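PDB 1MZU: PPR from Rhodospirillum centenum, which serves as the light-sensing photoactive yellow protein domain, carrying 4'-hydroxycinnamic acid, of a larger protein that probably acts as a sensor histidine kinase. Local coordinates for residues Arg96-Phe101 / Arg109-Met114; Val33-Val38 / Arg122-Val127. One frame throughout, in Å; residues are numbered along the deposited sequence.

How the contacts relate
Two neighbouring parts of one antiparallel sheet illustrate how the same backbone pairing serves different surroundings. Contact 1 (96-101 with 109-114) is a hairpin at the edge of the sheet, whereas contact 2 (33-38 with 122-127) lies in its middle and joins strands far apart in sequence, with contact 1 nested inside the loop it closes. Strands 107-116 and 122-128 lie side by side and join the two, through R113 O to F126 N and through packing of V110 and I112 on V127. Contact 1 has one largely exposed, mostly polar face and one aromatic face; contact 2 is buried and mostly apolar. Both reach the chromophore, through F101 and I36.

Contact 1: residues Arg96-Phe101 / Arg109-Met114; sequences RFDFVF and RVQIRM. With HC4 (4'-hydroxycinnamic acid), chain D.
F101 and V110 meet at about a right angle, CG2 of V110 standing over one face of the phenyl ring, 4.2 Å from its centroid. The opposite face of that ring lies against the 4'-hydroxycinnamic acid, whose C6' sits over its centre. I112 adds its CD1 obliquely to the same ring. On the same side of the sheet F97 and I112 run alongside one another, CB of I112 resting over the F97 ring 4.1 Å from its centroid. With CG between the backbone N and the carbonyl carbon (chi1 56°), the F97 ring turns back toward the neighbouring strand, its CZ 3.8 Å from CG2 of I112. M114 SD approaches the rim near its plane.

Beneath these groups F97 pairs with I112 and F99 with V110 through antiparallel backbone hydrogen bonds, the shortest from V110 N to F99 O at 2.7 Å.

The other face is mostly polar. D98 OD2 and R109 NH2 make a long salt bridge of 3.5 Å, the carboxylate and guanidinium planes turned 76° apart. D98 also runs alongside Q111, its OD1 close to NE2 but at too poor an angle for a hydrogen bond. R96 NH1 comes to the edge of the R113 guanidinium, near its plane, the two planes 17° apart; this is an end-on approach of like charges, not a stack, and its modelled closeness is doubtful. R113 also has a salt bridge to D94, which may offset part of the repulsion. The hairpin therefore divides its chemistry by face: the charged groups lie largely toward solvent, which would be expected to weaken their mutual attraction and repulsion, while F101, backed by V110 and I112, gives the chromophore an apolar wall and F97 and F99 meet F80 of helix 78-89 edge-to-face.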
ATOM      1  N   ARG A  96       6.529   4.117  -9.676  1.00 36.42           N
ATOM      2  CA  ARG A  96       5.290   4.754 -10.109  1.00 38.87           C
ATOM      3  C   ARG A  96       4.814   3.904 -11.282  1.00 40.37           C
ATOM      4  O   ARG A  96       5.571   3.687 -12.243  1.00 40.36           O
ATOM      5  CB  ARG A  96       5.564   6.199 -10.547  1.00 42.40           C
ATOM      6  CG  ARG A  96       4.320   7.021 -10.935  1.00 52.15           C
ATOM      7  CD  ARG A  96       4.624   8.518 -11.095  1.00 59.06           C
ATOM      8  NE  ARG A  96       5.717   8.797 -12.034  1.00 65.20           N
ATOM      9  CZ  ARG A  96       6.821   9.484 -11.733  1.00 67.17           C
ATOM     10  NH1 ARG A  96       6.998   9.981 -10.515  1.00 68.69           N
ATOM     11  NH2 ARG A  96       7.780   9.631 -12.640  1.00 69.70           N
ATOM     12  N   PHE A  97       3.595   3.368 -11.170  1.00 37.25           N
ATOM     13  CA  PHE A  97       3.017   2.512 -12.219  1.00 34.05           C
ATOM     14  C   PHE A  97       1.500   2.429 -12.137  1.00 37.00           C
ATOM     15  O   PHE A  97       0.924   2.650 -11.075  1.00 36.61           O
ATOM     16  CB  PHE A  97       3.620   1.083 -12.176  1.00 33.44           C
ATOM     17  CG  PHE A  97       3.479   0.385 -10.834  1.00 35.60           C
ATOM     18  CD1 PHE A  97       4.388   0.651  -9.788  1.00 35.78           C
ATOM     19  CD2 PHE A  97       2.453  -0.559 -10.616  1.00 32.94           C
ATOM     20  CE1 PHE A  97       4.284  -0.011  -8.541  1.00 38.44           C
ATOM     21  CE2 PHE A  97       2.335  -1.229  -9.376  1.00 35.55           C
ATOM     22  CZ  PHE A  97       3.255  -0.956  -8.337  1.00 37.16           C
ATOM     23  N   ASP A  98       0.872   2.087 -13.262  1.00 38.25           N
ATOM     24  CA  ASP A  98      -0.582   1.931 -13.334  1.00 42.28           C
ATOM     25  C   ASP A  98      -0.937   0.498 -12.932  1.00 40.79           C
ATOM     26  O   ASP A  98      -0.174  -0.434 -13.195  1.00 39.51           O
ATOM     27  CB  ASP A  98      -1.110   2.257 -14.742  1.00 46.38           C
ATOM     28  CG  ASP A  98      -1.021   3.752 -15.084  1.00 50.01           C
ATOM     29  OD1 ASP A  98      -0.798   4.581 -14.169  1.00 50.97           O
ATOM     30  OD2 ASP A  98      -1.164   4.109 -16.276  1.00 54.06           O
ATOM     31  N   PHE A  99      -2.072   0.335 -12.257  1.00 39.94           N
ATOM     32  CA  PHE A  99      -2.517  -0.972 -11.775  1.00 40.23           C
ATOM     33  C   PHE A  99      -4.034  -1.034 -11.694  1.00 40.00           C
ATOM     34  O   PHE A  99      -4.710  -0.006 -11.715  1.00 37.25           O
ATOM     35  CB  PHE A  99      -1.925  -1.226 -10.374  1.00 39.75           C
ATOM     36  CG  PHE A  99      -1.701  -2.677 -10.063  1.00 36.32           C
ATOM     37  CD1 PHE A  99      -0.652  -3.374 -10.677  1.00 33.67           C
ATOM     38  CD2 PHE A  99      -2.567  -3.370  -9.191  1.00 36.39           C
ATOM     39  CE1 PHE A  99      -0.462  -4.747 -10.436  1.00 38.29           C
ATOM     40  CE2 PHE A  99      -2.395  -4.748  -8.937  1.00 33.11           C
ATOM     41  CZ  PHE A  99      -1.339  -5.441  -9.561  1.00 36.74           C
ATOM     42  N   VAL A 100      -4.553  -2.254 -11.591  1.00 40.58           N
ATOM     43  CA  VAL A 100      -5.987  -2.492 -11.491  1.00 42.19           C
ATOM     44  C   VAL A 100      -6.245  -3.490 -10.350  1.00 44.38           C
ATOM     45  O   VAL A 100      -5.638  -4.565 -10.299  1.00 45.97           O
ATOM     46  CB  VAL A 100      -6.598  -2.942 -12.879  1.00 43.67           C
ATOM     47  CG1 VAL A 100      -6.060  -4.302 -13.343  1.00 47.02           C
ATOM     48  CG2 VAL A 100      -8.113  -2.949 -12.832  1.00 45.05           C
ATOM     49  N   PHE A 101      -7.059  -3.064  -9.387  1.00 45.74           N
ATOM     50  CA  PHE A 101      -7.429  -3.880  -8.235  1.00 47.85           C
ATOM     51  C   PHE A 101      -8.661  -4.736  -8.530  1.00 52.05           C
ATOM     52  O   PHE A 101      -9.745  -4.208  -8.826  1.00 51.63           O
ATOM     53  CB  PHE A 101      -7.658  -2.999  -6.999  1.00 42.72           C
ATOM     54  CG  PHE A 101      -6.389  -2.563  -6.315  1.00 39.92           C
ATOM     55  CD1 PHE A 101      -5.230  -3.362  -6.381  1.00 38.80           C
ATOM     56  CD2 PHE A 101      -6.338  -1.348  -5.597  1.00 38.35           C
ATOM     57  CE1 PHE A 101      -4.028  -2.967  -5.749  1.00 40.55           C
ATOM     58  CE2 PHE A 101      -5.135  -0.936  -4.954  1.00 38.45           C
ATOM     59  CZ  PHE A 101      -3.973  -1.758  -5.037  1.00 35.50           C
ATOM     60  N   ARG A 109      -9.388   0.785 -11.525  1.00 50.94           N
ATOM     61  CA  ARG A 109      -8.107   1.232 -12.090  1.00 50.52           C
ATOM     62  C   ARG A 109      -7.467   2.299 -11.196  1.00 49.47           C
ATOM     63  O   ARG A 109      -8.126   3.273 -10.842  1.00 49.82           O
ATOM     64  CB  ARG A 109      -8.304   1.770 -13.520  1.00 55.43           C
ATOM     65  CG  ARG A 109      -6.999   2.043 -14.270  1.00 59.03           C
ATOM     66  CD  ARG A 109      -7.178   2.065 -15.785  1.00 63.45           C
ATOM     67  NE  ARG A 109      -5.935   2.413 -16.482  1.00 64.60           N
ATOM     68  CZ  ARG A 109      -4.915   1.583 -16.714  1.00 67.99           C
ATOM     69  NH1 ARG A 109      -4.953   0.315 -16.315  1.00 69.59           N
ATOM     70  NH2 ARG A 109      -3.835   2.033 -17.338  1.00 70.18           N
ATOM     71  N   VAL A 110      -6.200   2.082 -10.811  1.00 46.34           N
ATOM     72  CA  VAL A 110      -5.445   2.998  -9.934  1.00 40.82           C
ATOM     73  C   VAL A 110      -4.019   3.271 -10.432  1.00 38.83           C
ATOM     74  O   VAL A 110      -3.504   2.553 -11.275  1.00 39.28           O
ATOM     75  CB  VAL A 110      -5.308   2.451  -8.467  1.00 38.66           C
ATOM     76  CG1 VAL A 110      -6.628   2.477  -7.741  1.00 39.15           C
ATOM     77  CG2 VAL A 110      -4.746   1.021  -8.452  1.00 38.36           C
ATOM     78  N   GLN A 111      -3.414   4.337  -9.912  1.00 42.36           N
ATOM     79  CA  GLN A 111      -2.027   4.710 -10.205  1.00 42.83           C
ATOM     80  C   GLN A 111      -1.369   4.510  -8.833  1.00 40.05           C
ATOM     81  O   GLN A 111      -1.909   4.945  -7.811  1.00 36.27           O
ATOM     82  CB  GLN A 111      -1.884   6.181 -10.625  1.00 47.57           C
ATOM     83  CG  GLN A 111      -3.015   6.801 -11.465  1.00 56.90           C
ATOM     84  CD  GLN A 111      -3.001   6.414 -12.931  1.00 63.24           C
ATOM     85  OE1 GLN A 111      -3.865   5.660 -13.399  1.00 65.21           O
ATOM     86  NE2 GLN A 111      -2.041   6.964 -13.682  1.00 66.14           N
ATOM     87  N   ILE A 112      -0.238   3.811  -8.803  1.00 35.26           N
ATOM     88  CA  ILE A 112       0.459   3.513  -7.547  1.00 36.66           C
ATOM     89  C   ILE A 112       1.781   4.266  -7.490  1.00 35.44           C
ATOM     90  O   ILE A 112       2.479   4.367  -8.490  1.00 35.20           O
ATOM     91  CB  ILE A 112       0.737   1.965  -7.416  1.00 35.77           C
ATOM     92  CG1 ILE A 112      -0.564   1.152  -7.495  1.00 34.77           C
ATOM     93  CG2 ILE A 112       1.540   1.629  -6.150  1.00 31.20           C
ATOM     94  CD1 ILE A 112      -1.569   1.383  -6.377  1.00 32.27           C
ATOM     95  N   ARG A 113       2.111   4.770  -6.306  1.00 36.95           N
ATOM     96  CA  ARG A 113       3.363   5.474  -6.040  1.00 38.40           C
ATOM     97  C   ARG A 113       3.934   4.833  -4.779  1.00 36.23           C
ATOM     98  O   ARG A 113       3.307   4.884  -3.719  1.00 39.48           O
ATOM     99  CB  ARG A 113       3.125   6.982  -5.834  1.00 41.84           C
ATOM    100  CG  ARG A 113       4.362   7.811  -5.400  1.00 51.35           C
ATOM    101  CD  ARG A 113       5.461   7.879  -6.466  1.00 58.26           C
ATOM    102  NE  ARG A 113       6.701   8.438  -5.918  1.00 65.15           N
ATOM    103  CZ  ARG A 113       7.725   8.894  -6.639  1.00 65.98           C
ATOM    104  NH1 ARG A 113       7.692   8.869  -7.966  1.00 67.35           N
ATOM    105  NH2 ARG A 113       8.783   9.404  -6.024  1.00 67.83           N
ATOM    106  N   MET A 114       5.104   4.215  -4.914  1.00 32.17           N
ATOM    107  CA  MET A 114       5.795   3.543  -3.801  1.00 37.05           C
ATOM    108  C   MET A 114       7.082   4.277  -3.451  1.00 36.14           C
ATOM    109  O   MET A 114       7.831   4.653  -4.351  1.00 37.31           O
ATOM    110  CB  MET A 114       6.171   2.109  -4.187  1.00 38.44           C
ATOM    111  CG  MET A 114       5.032   1.135  -4.313  1.00 39.18           C
ATOM    112  SD  MET A 114       5.635  -0.551  -4.441  1.00 40.49           S
ATOM    113  CE  MET A 114       4.925  -1.182  -3.051  1.00 37.28           C
TER
HETATM  114  C1  HC4 D 130      -5.799  -7.424  -4.623  1.00 39.21           C
HETATM  115  O1  HC4 D 130      -5.941  -8.540  -4.025  1.00 32.92           O
HETATM  116  C2  HC4 D 130      -6.028  -6.136  -4.019  1.00 34.15           C
HETATM  117  C3  HC4 D 130      -6.563  -6.005  -2.810  1.00 36.32           C
HETATM  118  C1' HC4 D 130      -6.559  -4.803  -2.026  1.00 34.98           C
HETATM  119  C2' HC4 D 130      -7.182  -4.821  -0.698  1.00 36.06           C
HETATM  120  C3' HC4 D 130      -7.111  -3.675   0.127  1.00 35.68           C
HETATM  121  C4' HC4 D 130      -6.376  -2.538  -0.312  1.00 33.91           C
HETATM  122  C5' HC4 D 130      -5.771  -2.526  -1.595  1.00 33.12           C
HETATM  123  C6' HC4 D 130      -5.854  -3.653  -2.411  1.00 31.66           C
HETATM  124  O4' HC4 D 130      -6.280  -1.457   0.433  1.00 30.26           O

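Contact 2: residues Val33-Val38 / Arg122-Val127; sequences VGAIQV and RYWIFV
The shortest polar bond between the two strands runs from G34 N to V127 O, 2.7 Å long, and V127 N answers it by donating to G34 O. Two further antiparallel hydrogen-bonded pairs follow, I36 with I125 and V38 with Y123, giving six bonds between strands whose N-to-C directions are 164° apart, close to antiparallel. G34, which has no side chain, pairs with V127, their CA atoms 4.6 Å apart.

Q37 and W124 make a CH-pi contact. CB of Q37 lies over one face of the indole, 3.9 Å from the centroid of its six-membered ring and displaced toward the rim. CG of Q37 points away from its own backbone N (chi1 -170°) and the chain continues extended, carrying the amide out along the indole, with OE1 3.5 Å from W124 CZ2 and the amide also beside R122 CB. The amide and indole planes are 50° apart, so the two groups do not stack flat. The indole N-H is turned to another partner, NE1 bonding to D21 OD1. Further along this face CB of A35 packs at the edge of the F126 ring, 3.9 Å from CD1, and also touches W124 CZ3.

The other face is largely aliphatic, with Y123 at one end. V38 and I125 cross at about a right angle, CG2 of V38 meeting CD1 of I125 at 4.0 Å, and F67 of helix 67-71 packs against I36, V38 and I125. The side chain of I36 also comes to about 4 Å from the bound 4'-hydroxycinnamic acid. The strand order 2-1-5-4-3 places the first and last strands next to each other at the centre of the sheet, as is characteristic of the PAS fold, and that sheet here forms one side of the chromophore pocket.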
ATOM      1  N   VAL A  33      -5.599  10.793  -1.619  1.00 43.46           N
ATOM      2  CA  VAL A  33      -5.057   9.516  -2.090  1.00 41.33           C
ATOM      3  C   VAL A  33      -5.045   8.481  -0.957  1.00 39.70           C
ATOM      4  O   VAL A  33      -4.964   8.843   0.227  1.00 37.21           O
ATOM      5  CB  VAL A  33      -3.582   9.689  -2.612  1.00 43.73           C
ATOM      6  CG1 VAL A  33      -3.538  10.623  -3.816  1.00 45.00           C
ATOM      7  CG2 VAL A  33      -2.650  10.226  -1.514  1.00 45.31           C
ATOM      8  N   GLY A  34      -5.098   7.199  -1.324  1.00 37.37           N
ATOM      9  CA  GLY A  34      -5.028   6.133  -0.332  1.00 32.50           C
ATOM     10  C   GLY A  34      -3.587   6.022   0.153  1.00 27.83           C
ATOM     11  O   GLY A  34      -2.682   6.223  -0.639  1.00 28.05           O
ATOM     12  N   ALA A  35      -3.370   5.746   1.439  1.00 27.85           N
ATOM     13  CA  ALA A  35      -2.018   5.654   1.996  1.00 29.43           C
ATOM     14  C   ALA A  35      -1.826   4.496   2.976  1.00 30.79           C
ATOM     15  O   ALA A  35      -2.528   4.399   3.985  1.00 33.17           O
ATOM     16  CB  ALA A  35      -1.645   6.984   2.658  1.00 30.98           C
ATOM     17  N   ILE A  36      -0.875   3.613   2.660  1.00 28.78           N
ATOM     18  CA  ILE A  36      -0.561   2.429   3.473  1.00 27.06           C
ATOM     19  C   ILE A  36       0.926   2.385   3.831  1.00 27.94           C
ATOM     20  O   ILE A  36       1.774   2.527   2.948  1.00 31.66           O
ATOM     21  CB  ILE A  36      -0.877   1.090   2.710  1.00 25.84           C
ATOM     22  CG1 ILE A  36      -2.315   1.088   2.194  1.00 24.82           C
ATOM     23  CG2 ILE A  36      -0.644  -0.122   3.632  1.00 25.23           C
ATOM     24  CD1 ILE A  36      -2.541   0.295   0.928  1.00 31.61           C
ATOM     25  N   GLN A  37       1.233   2.169   5.113  1.00 26.20           N
ATOM     26  CA  GLN A  37       2.615   2.036   5.578  1.00 26.25           C
ATOM     27  C   GLN A  37       2.868   0.595   5.938  1.00 27.23           C
ATOM     28  O   GLN A  37       2.129   0.006   6.718  1.00 33.71           O
ATOM     29  CB  GLN A  37       2.910   2.904   6.800  1.00 24.24           C
ATOM     30  CG  GLN A  37       4.386   2.981   7.178  1.00 30.34           C
ATOM     31  CD  GLN A  37       4.627   3.815   8.426  1.00 39.18           C
ATOM     32  OE1 GLN A  37       5.156   4.921   8.353  1.00 43.51           O
ATOM     33  NE2 GLN A  37       4.244   3.283   9.578  1.00 38.02           N
ATOM     34  N   VAL A  38       3.943   0.048   5.385  1.00 29.43           N
ATOM     35  CA  VAL A  38       4.334  -1.330   5.617  1.00 29.84           C
ATOM     36  C   VAL A  38       5.793  -1.396   6.036  1.00 33.66           C
ATOM     37  O   VAL A  38       6.516  -0.409   5.928  1.00 31.77           O
ATOM     38  CB  VAL A  38       4.178  -2.216   4.331  1.00 31.39           C
ATOM     39  CG1 VAL A  38       2.702  -2.482   4.016  1.00 30.16           C
ATOM     40  CG2 VAL A  38       4.868  -1.548   3.125  1.00 32.54           C
ATOM     41  N   ARG A 122      10.445   1.316   7.335  1.00 47.68           N
ATOM     42  CA  ARG A 122       9.063   1.662   6.986  1.00 44.79           C
ATOM     43  C   ARG A 122       8.957   2.180   5.556  1.00 41.95           C
ATOM     44  O   ARG A 122       9.853   2.872   5.079  1.00 41.29           O
ATOM     45  CB  ARG A 122       8.459   2.654   7.994  1.00 45.92           C
ATOM     46  CG  ARG A 122       8.354   2.119   9.428  1.00 46.32           C
ATOM     47  CD  ARG A 122       7.629   0.764   9.514  1.00 48.17           C
ATOM     48  NE  ARG A 122       8.071  -0.036  10.658  1.00 49.27           N
ATOM     49  CZ  ARG A 122       7.625   0.112  11.904  1.00 51.30           C
ATOM     50  NH1 ARG A 122       6.716   1.039  12.192  1.00 55.23           N
ATOM     51  NH2 ARG A 122       8.080  -0.675  12.866  1.00 53.07           N
ATOM     52  N   TYR A 123       7.897   1.772   4.852  1.00 38.79           N
ATOM     53  CA  TYR A 123       7.678   2.148   3.453  1.00 37.97           C
ATOM     54  C   TYR A 123       6.234   2.552   3.192  1.00 38.25           C
ATOM     55  O   TYR A 123       5.311   2.035   3.820  1.00 39.19           O
ATOM     56  CB  TYR A 123       8.044   0.977   2.520  1.00 36.52           C
ATOM     57  CG  TYR A 123       9.437   0.427   2.718  1.00 36.99           C
ATOM     58  CD1 TYR A 123       9.669  -0.655   3.605  1.00 37.92           C
ATOM     59  CD2 TYR A 123      10.551   1.030   2.095  1.00 36.58           C
ATOM     60  CE1 TYR A 123      10.988  -1.115   3.877  1.00 38.69           C
ATOM     61  CE2 TYR A 123      11.882   0.572   2.359  1.00 38.93           C
ATOM     62  CZ  TYR A 123      12.085  -0.495   3.252  1.00 39.88           C
ATOM     63  OH  TYR A 123      13.361  -0.931   3.534  1.00 37.92           O
ATOM     64  N   TRP A 124       6.051   3.419   2.204  1.00 33.91           N
ATOM     65  CA  TRP A 124       4.743   3.932   1.831  1.00 33.97           C
ATOM     66  C   TRP A 124       4.255   3.490   0.471  1.00 32.15           C
ATOM     67  O   TRP A 124       5.036   3.360  -0.477  1.00 31.61           O
ATOM     68  CB  TRP A 124       4.744   5.457   1.836  1.00 36.82           C
ATOM     69  CG  TRP A 124       4.756   6.073   3.179  1.00 37.54           C
ATOM     70  CD1 TRP A 124       5.813   6.652   3.794  1.00 35.19           C
ATOM     71  CD2 TRP A 124       3.657   6.160   4.087  1.00 38.94           C
ATOM     72  NE1 TRP A 124       5.460   7.093   5.047  1.00 39.57           N
ATOM     73  CE2 TRP A 124       4.136   6.808   5.255  1.00 40.26           C
ATOM     74  CE3 TRP A 124       2.307   5.759   4.032  1.00 37.99           C
ATOM     75  CZ2 TRP A 124       3.308   7.061   6.374  1.00 40.27           C
ATOM     76  CZ3 TRP A 124       1.478   6.006   5.142  1.00 37.83           C
ATOM     77  CH2 TRP A 124       1.987   6.655   6.298  1.00 40.26           C
ATOM     78  N   ILE A 125       2.946   3.278   0.397  1.00 27.06           N
ATOM     79  CA  ILE A 125       2.264   2.880  -0.825  1.00 29.08           C
ATOM     80  C   ILE A 125       1.086   3.863  -0.958  1.00 31.62           C
ATOM     81  O   ILE A 125       0.191   3.883  -0.099  1.00 28.11           O
ATOM     82  CB  ILE A 125       1.723   1.406  -0.756  1.00 28.86           C
ATOM     83  CG1 ILE A 125       2.848   0.422  -0.399  1.00 28.87           C
ATOM     84  CG2 ILE A 125       1.062   1.028  -2.098  1.00 26.78           C
ATOM     85  CD1 ILE A 125       2.407  -0.977   0.051  1.00 34.12           C
ATOM     86  N   PHE A 126       1.123   4.702  -1.997  1.00 27.56           N
ATOM     87  CA  PHE A 126       0.068   5.681  -2.265  1.00 27.36           C
ATOM     88  C   PHE A 126      -0.793   5.203  -3.408  1.00 29.75           C
ATOM     89  O   PHE A 126      -0.289   4.714  -4.422  1.00 29.80           O
ATOM     90  CB  PHE A 126       0.645   7.068  -2.559  1.00 30.52           C
ATOM     91  CG  PHE A 126       1.442   7.638  -1.425  1.00 32.01           C
ATOM     92  CD1 PHE A 126       0.823   7.915  -0.195  1.00 35.85           C
ATOM     93  CD2 PHE A 126       2.824   7.862  -1.560  1.00 35.19           C
ATOM     94  CE1 PHE A 126       1.562   8.409   0.902  1.00 35.71           C
ATOM     95  CE2 PHE A 126       3.587   8.358  -0.473  1.00 38.36           C
ATOM     96  CZ  PHE A 126       2.949   8.632   0.770  1.00 38.04           C
ATOM     97  N   VAL A 127      -2.105   5.327  -3.240  1.00 30.99           N
ATOM     98  CA  VAL A 127      -3.071   4.834  -4.234  1.00 34.59           C
ATOM     99  C   VAL A 127      -3.992   5.961  -4.733  1.00 35.83           C
ATOM    100  O   VAL A 127      -4.689   6.585  -3.940  1.00 38.75           O
ATOM    101  CB  VAL A 127      -3.948   3.695  -3.584  1.00 29.81           C
ATOM    102  CG1 VAL A 127      -4.932   3.107  -4.564  1.00 31.15           C
ATOM    103  CG2 VAL A 127      -3.081   2.577  -3.012  1.00 30.99           C
TER